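Local coordinates for aspartokinase (Arabidopsis thaliana, PDB 2CDQ), which phosphorylates L-aspartate with ATP, the first step of lysine, threonine, methionine and isoleucine synthesis, and binds lysine and S-adenosylmethionine as allosteric effectors, at residues L94-I102 against I115-L126; E148-L159 against P210-K218. All blocks are in the same frame, centred on the assembly; numbering follows the deposited sequence.

Interaction 1. Residues L94-I102 against I115-L126; sequences LSIIKELHI and ILTYLEELEQLL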
# COMPACT_ATOMS: atom_id res chain seq x y z
N LEU A 94 10.61 36.83 18.93
CA LEU A 94 11.23 38.03 18.38
C LEU A 94 12.35 38.56 19.28
O LEU A 94 13.41 38.96 18.79
CB LEU A 94 10.18 39.12 18.12
CG LEU A 94 10.68 40.51 17.71
CD1 LEU A 94 11.40 40.49 16.37
CD2 LEU A 94 9.52 41.48 17.68
N SER A 95 12.12 38.54 20.60
CA SER A 95 13.15 38.92 21.58
C SER A 95 14.37 37.99 21.51
O SER A 95 15.51 38.44 21.67
CB SER A 95 12.58 38.92 23.00
OG SER A 95 11.60 39.93 23.15
N ILE A 96 14.12 36.70 21.28
CA ILE A 96 15.18 35.71 21.18
C ILE A 96 16.03 35.96 19.93
O ILE A 96 17.26 36.01 20.01
CB ILE A 96 14.61 34.27 21.22
CG1 ILE A 96 14.03 33.97 22.61
CG2 ILE A 96 15.68 33.25 20.85
CD1 ILE A 96 13.03 32.82 22.64
N ILE A 97 15.37 36.12 18.79
CA ILE A 97 16.05 36.33 17.51
C ILE A 97 16.85 37.64 17.53
O ILE A 97 18.00 37.67 17.07
CB ILE A 97 15.08 36.28 16.32
CG1 ILE A 97 14.50 34.88 16.17
CG2 ILE A 97 15.78 36.69 15.01
CD1 ILE A 97 13.19 34.83 15.42
N LYS A 98 16.25 38.70 18.06
CA LYS A 98 16.93 39.99 18.19
C LYS A 98 18.24 39.87 18.97
O LYS A 98 19.29 40.31 18.50
CB LYS A 98 16.02 41.03 18.84
CG LYS A 98 15.07 41.72 17.88
CD LYS A 98 13.89 42.36 18.61
CE LYS A 98 14.18 43.80 19.00
NZ LYS A 98 13.06 44.33 19.82
N GLU A 99 18.19 39.25 20.15
CA GLU A 99 19.37 39.20 21.01
C GLU A 99 20.45 38.24 20.50
O GLU A 99 21.64 38.53 20.65
CB GLU A 99 19.02 38.99 22.50
CG GLU A 99 19.13 37.57 23.06
CD GLU A 99 20.56 37.16 23.40
OE1 GLU A 99 21.24 37.88 24.16
OE2 GLU A 99 21.01 36.10 22.90
N LEU A 100 20.05 37.12 19.89
CA LEU A 100 21.03 36.16 19.35
C LEU A 100 21.92 36.85 18.33
O LEU A 100 23.15 36.73 18.38
CB LEU A 100 20.33 34.97 18.69
CG LEU A 100 21.03 33.60 18.55
CD1 LEU A 100 20.36 32.77 17.46
CD2 LEU A 100 22.51 33.67 18.26
N HIS A 101 21.31 37.59 17.41
CA HIS A 101 22.03 38.22 16.31
C HIS A 101 22.80 39.46 16.74
O HIS A 101 23.93 39.69 16.27
CB HIS A 101 21.08 38.48 15.15
CG HIS A 101 20.61 37.23 14.48
ND1 HIS A 101 19.54 36.49 14.96
CD2 HIS A 101 21.09 36.54 13.42
CE1 HIS A 101 19.37 35.43 14.19
NE2 HIS A 101 20.30 35.43 13.25
N ILE A 102 22.21 40.26 17.62
CA ILE A 102 22.90 41.41 18.22
C ILE A 102 24.15 40.94 18.99
O ILE A 102 25.22 41.53 18.83
CB ILE A 102 21.95 42.25 19.12
CG1 ILE A 102 21.01 43.09 18.24
CG2 ILE A 102 22.74 43.15 20.07
CD1 ILE A 102 19.79 43.65 18.97
N ILE A 115 22.93 44.28 10.21
CA ILE A 115 22.08 43.41 11.02
C ILE A 115 20.93 44.17 11.68
O ILE A 115 19.78 43.71 11.66
CB ILE A 115 22.91 42.59 12.05
CG1 ILE A 115 23.38 41.27 11.43
CG2 ILE A 115 22.10 42.26 13.30
CD1 ILE A 115 24.37 41.41 10.29
N LEU A 116 21.23 45.35 12.24
CA LEU A 116 20.23 46.16 12.94
C LEU A 116 19.08 46.59 12.03
O LEU A 116 17.93 46.64 12.46
CB LEU A 116 20.87 47.38 13.60
CG LEU A 116 21.68 47.17 14.89
CD1 LEU A 116 22.47 48.42 15.24
CD2 LEU A 116 20.81 46.74 16.07
N THR A 117 19.40 46.89 10.77
CA THR A 117 18.39 47.26 9.79
C THR A 117 17.44 46.09 9.53
O THR A 117 16.22 46.27 9.46
CB THR A 117 19.03 47.73 8.46
OG1 THR A 117 19.80 48.92 8.71
CG2 THR A 117 17.97 48.03 7.40
N TYR A 118 18.01 44.89 9.40
CA TYR A 118 17.22 43.70 9.12
C TYR A 118 16.31 43.30 10.28
O TYR A 118 15.20 42.80 10.05
CB TYR A 118 18.14 42.53 8.72
CG TYR A 118 18.42 42.47 7.24
CD1 TYR A 118 19.45 43.22 6.67
CD2 TYR A 118 17.64 41.67 6.40
CE1 TYR A 118 19.70 43.17 5.30
CE2 TYR A 118 17.89 41.62 5.04
CZ TYR A 118 18.91 42.37 4.50
OH TYR A 118 19.15 42.30 3.15
N LEU A 119 16.75 43.55 11.51
CA LEU A 119 15.95 43.27 12.69
C LEU A 119 14.80 44.27 12.84
O LEU A 119 13.69 43.88 13.22
CB LEU A 119 16.82 43.25 13.95
CG LEU A 119 17.92 42.18 14.05
CD1 LEU A 119 18.72 42.35 15.32
CD2 LEU A 119 17.36 40.77 13.98
N GLU A 120 15.08 45.53 12.52
CA GLU A 120 14.04 46.57 12.43
C GLU A 120 12.91 46.10 11.53
O GLU A 120 11.75 46.08 11.94
CB GLU A 120 14.62 47.87 11.89
CG GLU A 120 15.48 48.67 12.87
CD GLU A 120 14.67 49.44 13.90
OE1 GLU A 120 15.30 50.08 14.79
OE2 GLU A 120 13.41 49.42 13.82
N GLU A 121 13.27 45.72 10.31
CA GLU A 121 12.35 45.17 9.32
C GLU A 121 11.51 44.02 9.87
O GLU A 121 10.29 44.02 9.75
CB GLU A 121 13.11 44.71 8.09
CG GLU A 121 13.08 45.67 6.91
CD GLU A 121 13.33 44.96 5.59
OE1 GLU A 121 12.61 43.97 5.29
OE2 GLU A 121 14.24 45.38 4.84
N LEU A 122 12.19 43.03 10.47
CA LEU A 122 11.52 41.85 11.03
C LEU A 122 10.42 42.24 12.01
O LEU A 122 9.29 41.75 11.92
CB LEU A 122 12.54 40.92 11.70
CG LEU A 122 12.02 39.72 12.50
CD1 LEU A 122 11.16 38.80 11.65
CD2 LEU A 122 13.18 38.94 13.10
N GLU A 123 10.75 43.13 12.95
CA GLU A 123 9.78 43.65 13.90
C GLU A 123 8.63 44.39 13.20
O GLU A 123 7.47 44.27 13.59
CB GLU A 123 10.47 44.56 14.93
CG GLU A 123 9.59 44.96 16.11
CD GLU A 123 10.39 45.48 17.29
OE1 GLU A 123 11.62 45.28 17.33
OE2 GLU A 123 9.77 46.08 18.20
N GLN A 124 8.97 45.15 12.16
CA GLN A 124 7.97 45.85 11.36
C GLN A 124 7.02 44.88 10.66
O GLN A 124 5.81 45.11 10.64
CB GLN A 124 8.63 46.80 10.35
CG GLN A 124 9.29 48.03 10.98
CD GLN A 124 8.31 48.88 11.77
OE1 GLN A 124 8.37 48.92 13.01
NE2 GLN A 124 7.41 49.55 11.07
N LEU A 125 7.58 43.80 10.10
CA LEU A 125 6.77 42.80 9.40
C LEU A 125 5.80 42.11 10.34
O LEU A 125 4.64 41.89 9.99
CB LEU A 125 7.66 41.76 8.71
CG LEU A 125 6.91 40.68 7.92
CD1 LEU A 125 6.47 41.19 6.55
CD2 LEU A 125 7.77 39.46 7.76
N LEU A 126 6.28 41.78 11.54
CA LEU A 126 5.44 41.14 12.55
C LEU A 126 4.36 42.09 13.05
O LEU A 126 3.23 41.68 13.32
CB LEU A 126 6.30 40.61 13.71
CG LEU A 126 7.19 39.39 13.44
CD1 LEU A 126 8.28 39.27 14.50
CD2 LEU A 126 6.37 38.10 13.35
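Lys-98 and Glu-123 form the one polar bond that crosses this helix pair, a salt bridge with NZ of Lys-98 3.0 Å from OE1 of Glu-123. The ammonium group lies above the carboxylate plane, 36° out of it, and OE1 is the oxygen engaged, since OE2 of Glu-123 is 4.1 Å from the same NZ. Lys-98 starts off beside the interface; a bend at chi3 turns its amine across to the acid, whereas Glu-123 reaches out with an extended chain. The aliphatic part of Glu-123 is used as well: its CG packs at 3.8 Å against CD2 of Leu-94, the two side chains crossing nearly at right angles.

Helices 92-108 and 113-132 form an antiparallel helical hairpin within the amino acid kinase domain, their local axes 10.5 Å apart and 177° between directions. Leu-94 slides past Leu-122 and Leu-126 in the opposite sense, its CD1 meeting CD1 of Leu-126 at 3.8 Å. Further along, Ile-97 sets CG2 across CD2 of Leu-122, while CD1 of Leu-119 touches the carbonyl O of Lys-98 and CG1 of Ile-102.

His-101 is buried, and its ND1 is satisfied inside its own helix. It donates to the carbonyl O of Ile-97 at 2.9 Å, with an N-H...O angle of 164° and the acceptor almost in the ring plane, which would hold the imidazole's rotation. That same carbonyl accepts a weak bond from the His-101 backbone N, so two donors of one residue share it. CB of His-101 meets CG2 of Ile-115. Farther round helix 113-132, OE1 of Glu-121 is hydrogen-bonded to the hydroxyl of Tyr-142.

Interaction 2. Residues E148-L159 against P210-K218; sequences ECLSTRIFAAYL and PIVTGFLGK. With LYS (lysine), chain D.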
# COMPACT_ATOMS: atom_id res chain seq x y z
N GLU A 148 18.19 33.18 6.97
CA GLU A 148 19.41 33.00 6.17
C GLU A 148 20.00 34.33 5.73
O GLU A 148 21.21 34.43 5.52
CB GLU A 148 19.13 32.13 4.94
CG GLU A 148 18.77 30.68 5.26
CD GLU A 148 17.34 30.51 5.78
OE1 GLU A 148 17.02 29.41 6.27
OE2 GLU A 148 16.55 31.48 5.72
N CYS A 149 19.16 35.35 5.59
CA CYS A 149 19.63 36.68 5.24
C CYS A 149 20.51 37.26 6.34
O CYS A 149 21.53 37.89 6.05
CB CYS A 149 18.47 37.62 4.93
SG CYS A 149 17.71 37.24 3.35
N LEU A 150 20.11 37.04 7.59
CA LEU A 150 20.92 37.43 8.73
C LEU A 150 22.16 36.55 8.80
O LEU A 150 23.29 37.05 8.79
CB LEU A 150 20.12 37.29 10.01
CG LEU A 150 19.06 38.35 10.27
CD1 LEU A 150 18.08 37.84 11.31
CD2 LEU A 150 19.68 39.65 10.73
N SER A 151 21.93 35.24 8.82
CA SER A 151 22.97 34.24 8.96
C SER A 151 24.17 34.49 8.04
O SER A 151 25.29 34.66 8.51
CB SER A 151 22.38 32.86 8.69
OG SER A 151 23.38 31.87 8.76
N THR A 152 23.92 34.51 6.73
CA THR A 152 24.97 34.71 5.74
C THR A 152 25.74 36.03 5.92
O THR A 152 26.97 36.04 5.83
CB THR A 152 24.44 34.63 4.29
OG1 THR A 152 23.21 35.36 4.17
CG2 THR A 152 24.22 33.18 3.90
N ARG A 153 25.01 37.12 6.19
CA ARG A 153 25.61 38.45 6.35
C ARG A 153 26.56 38.57 7.54
O ARG A 153 27.61 39.21 7.44
CB ARG A 153 24.53 39.53 6.41
CG ARG A 153 24.04 39.98 5.05
CD ARG A 153 22.87 40.94 5.14
NE ARG A 153 22.40 41.33 3.82
CZ ARG A 153 21.64 40.58 3.03
NH1 ARG A 153 21.23 39.37 3.42
NH2 ARG A 153 21.27 41.02 1.84
N ILE A 154 26.19 37.95 8.66
CA ILE A 154 27.07 37.88 9.82
C ILE A 154 28.35 37.14 9.44
O ILE A 154 29.45 37.66 9.63
CB ILE A 154 26.37 37.22 11.03
CG1 ILE A 154 25.32 38.17 11.61
CG2 ILE A 154 27.37 36.86 12.10
CD1 ILE A 154 24.35 37.53 12.58
N PHE A 155 28.20 35.95 8.88
CA PHE A 155 29.35 35.12 8.56
C PHE A 155 30.27 35.77 7.52
O PHE A 155 31.50 35.75 7.68
CB PHE A 155 28.93 33.72 8.12
CG PHE A 155 30.03 32.71 8.17
CD1 PHE A 155 30.50 32.22 9.39
CD2 PHE A 155 30.60 32.23 6.99
CE1 PHE A 155 31.53 31.29 9.43
CE2 PHE A 155 31.63 31.29 7.03
CZ PHE A 155 32.10 30.82 8.25
N ALA A 156 29.68 36.35 6.48
CA ALA A 156 30.45 37.00 5.43
C ALA A 156 31.29 38.15 5.99
O ALA A 156 32.50 38.22 5.73
CB ALA A 156 29.53 37.51 4.32
N ALA A 157 30.64 39.02 6.76
CA ALA A 157 31.32 40.12 7.43
C ALA A 157 32.45 39.63 8.32
O ALA A 157 33.54 40.20 8.31
CB ALA A 157 30.33 40.95 8.23
N TYR A 158 32.21 38.54 9.06
CA TYR A 158 33.22 37.96 9.95
C TYR A 158 34.45 37.45 9.21
O TYR A 158 35.58 37.71 9.65
CB TYR A 158 32.62 36.87 10.84
CG TYR A 158 33.65 36.12 11.66
CD1 TYR A 158 34.35 36.75 12.69
CD2 TYR A 158 33.93 34.77 11.40
CE1 TYR A 158 35.31 36.05 13.45
CE2 TYR A 158 34.88 34.07 12.14
CZ TYR A 158 35.57 34.72 13.16
OH TYR A 158 36.51 34.02 13.89
N LEU A 159 34.25 36.73 8.11
CA LEU A 159 35.38 36.28 7.29
C LEU A 159 36.30 37.44 6.85
O LEU A 159 37.53 37.33 6.96
CB LEU A 159 34.89 35.47 6.08
CG LEU A 159 34.45 34.01 6.31
CD1 LEU A 159 33.96 33.39 5.00
CD2 LEU A 159 35.56 33.16 6.93
N PRO A 210 32.16 32.88 -1.84
CA PRO A 210 30.71 33.14 -1.85
C PRO A 210 30.00 32.51 -0.65
O PRO A 210 30.23 31.34 -0.32
CB PRO A 210 30.24 32.49 -3.17
CG PRO A 210 31.49 32.27 -3.97
CD PRO A 210 32.55 31.99 -2.95
N ILE A 211 29.15 33.30 0.00
CA ILE A 211 28.36 32.84 1.14
C ILE A 211 26.88 33.00 0.77
O ILE A 211 26.34 34.10 0.84
CB ILE A 211 28.68 33.64 2.43
CG1 ILE A 211 30.20 33.81 2.63
CG2 ILE A 211 28.03 32.99 3.66
CD1 ILE A 211 30.99 32.51 2.83
N VAL A 212 26.25 31.89 0.39
CA VAL A 212 24.89 31.90 -0.16
C VAL A 212 23.82 31.42 0.83
O VAL A 212 24.01 30.41 1.53
CB VAL A 212 24.79 31.07 -1.46
CG1 VAL A 212 23.56 31.48 -2.27
CG2 VAL A 212 26.04 31.23 -2.32
N THR A 213 22.70 32.15 0.88
CA THR A 213 21.51 31.76 1.64
C THR A 213 20.96 30.44 1.08
O THR A 213 20.97 30.24 -0.14
CB THR A 213 20.41 32.81 1.52
OG1 THR A 213 20.04 32.95 0.15
CG2 THR A 213 20.87 34.16 2.06
N GLY A 214 20.47 29.58 1.95
CA GLY A 214 20.24 28.20 1.58
C GLY A 214 18.82 27.81 1.21
O GLY A 214 18.58 26.96 0.35
N PHE A 215 17.85 28.43 1.86
CA PHE A 215 16.50 27.90 1.83
C PHE A 215 15.64 28.66 0.80
O PHE A 215 14.44 28.45 0.70
CB PHE A 215 15.95 27.98 3.26
CG PHE A 215 14.69 27.21 3.50
CD1 PHE A 215 14.28 26.18 2.67
CD2 PHE A 215 13.91 27.51 4.62
CE1 PHE A 215 13.11 25.49 2.92
CE2 PHE A 215 12.74 26.82 4.88
CZ PHE A 215 12.34 25.81 4.04
N LEU A 216 16.29 29.50 -0.01
CA LEU A 216 15.59 30.58 -0.70
C LEU A 216 15.67 30.61 -2.23
O LEU A 216 16.63 30.13 -2.84
CB LEU A 216 16.06 31.94 -0.15
CG LEU A 216 16.09 32.12 1.36
CD1 LEU A 216 16.63 33.50 1.70
CD2 LEU A 216 14.72 31.91 1.98
N GLY A 217 14.62 31.19 -2.83
CA GLY A 217 14.53 31.39 -4.27
C GLY A 217 13.61 32.56 -4.60
O GLY A 217 13.01 33.17 -3.71
N LYS A 218 13.51 32.87 -5.90
CA LYS A 218 12.65 33.96 -6.38
C LYS A 218 11.62 33.44 -7.37
O LYS A 218 11.96 32.75 -8.35
CB LYS A 218 13.49 35.08 -7.01
CG LYS A 218 12.71 36.38 -7.26
CD LYS A 218 13.63 37.56 -7.61
CE LYS A 218 14.02 37.55 -9.08
NZ LYS A 218 14.91 38.70 -9.41
N LYS D . 17.52 27.29 7.47
CA LYS D . 16.81 26.27 8.31
C LYS D . 17.78 25.53 9.25
O LYS D . 18.47 26.17 10.05
CB LYS D . 16.03 25.30 7.41
CG LYS D . 16.80 24.79 6.19
CD LYS D . 16.07 23.65 5.52
CE LYS D . 16.12 22.38 6.35
NZ LYS D . 15.38 21.26 5.69
OXT LYS D . 17.91 24.31 9.27
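Helix 148-159 runs antiparallel to strand 210-213, Glu-148 lying over Thr-213 and Thr-152 over Ile-211, with local axes 7.8 Å apart and 167° between directions. Ile-211 fills the far end: its CD1 touches CD1 of Leu-159 at 3.8 Å and approaches the edge of the Phe-155 ring, while CG1 meets CB of Ala-156. Thr-152 lays CG2 over the strand backbone, 3.6 Å from C of Val-212. With chi1 at 44°, its OG1 turns back to bond to the carbonyl O of Glu-148, which also accepts from the Thr-152 backbone N; OG1 is within hydrogen-bonding distance of OE1 of Gln-168 as well.

The helix thus covers the mainly parallel central sheet of the amino acid kinase fold, and its Glu-148 end reaches the substrate site. There CB of Glu-148 packs at 3.7 Å on CB of Thr-213, whose OG1 bonds to the backbone N of Ala-171. A bend at chi2 (75°) carries the carboxylate toward the bound lysine, whose N donates a hydrogen bond to OE1 of Glu-148. OE1 also lies near the edge of the Phe-215 ring, and the ligand's CD sits over one face of that ring, 4.2 Å above its plane.

In the fold
Interactions 1 and 2 have centres 16 Å apart and meet through helix 137-161, which follows helix 113-132 in the chain. CD2 of His-101 lies 3.5 Å from CD1 of Ile-154 and CD1 of Ile-115 is 3.6 Å from CG1 of Ile-154, so the hairpin of interaction 1 packs on one side of the helix whose other side covers strand 209-219. Only interaction 2 touches the ligand, through Glu-148 and Phe-215. Interaction 1 stands one layer back, with the His-101 side chain about 9 Å from that of Glu-148 and about 10 Å from the bound lysine.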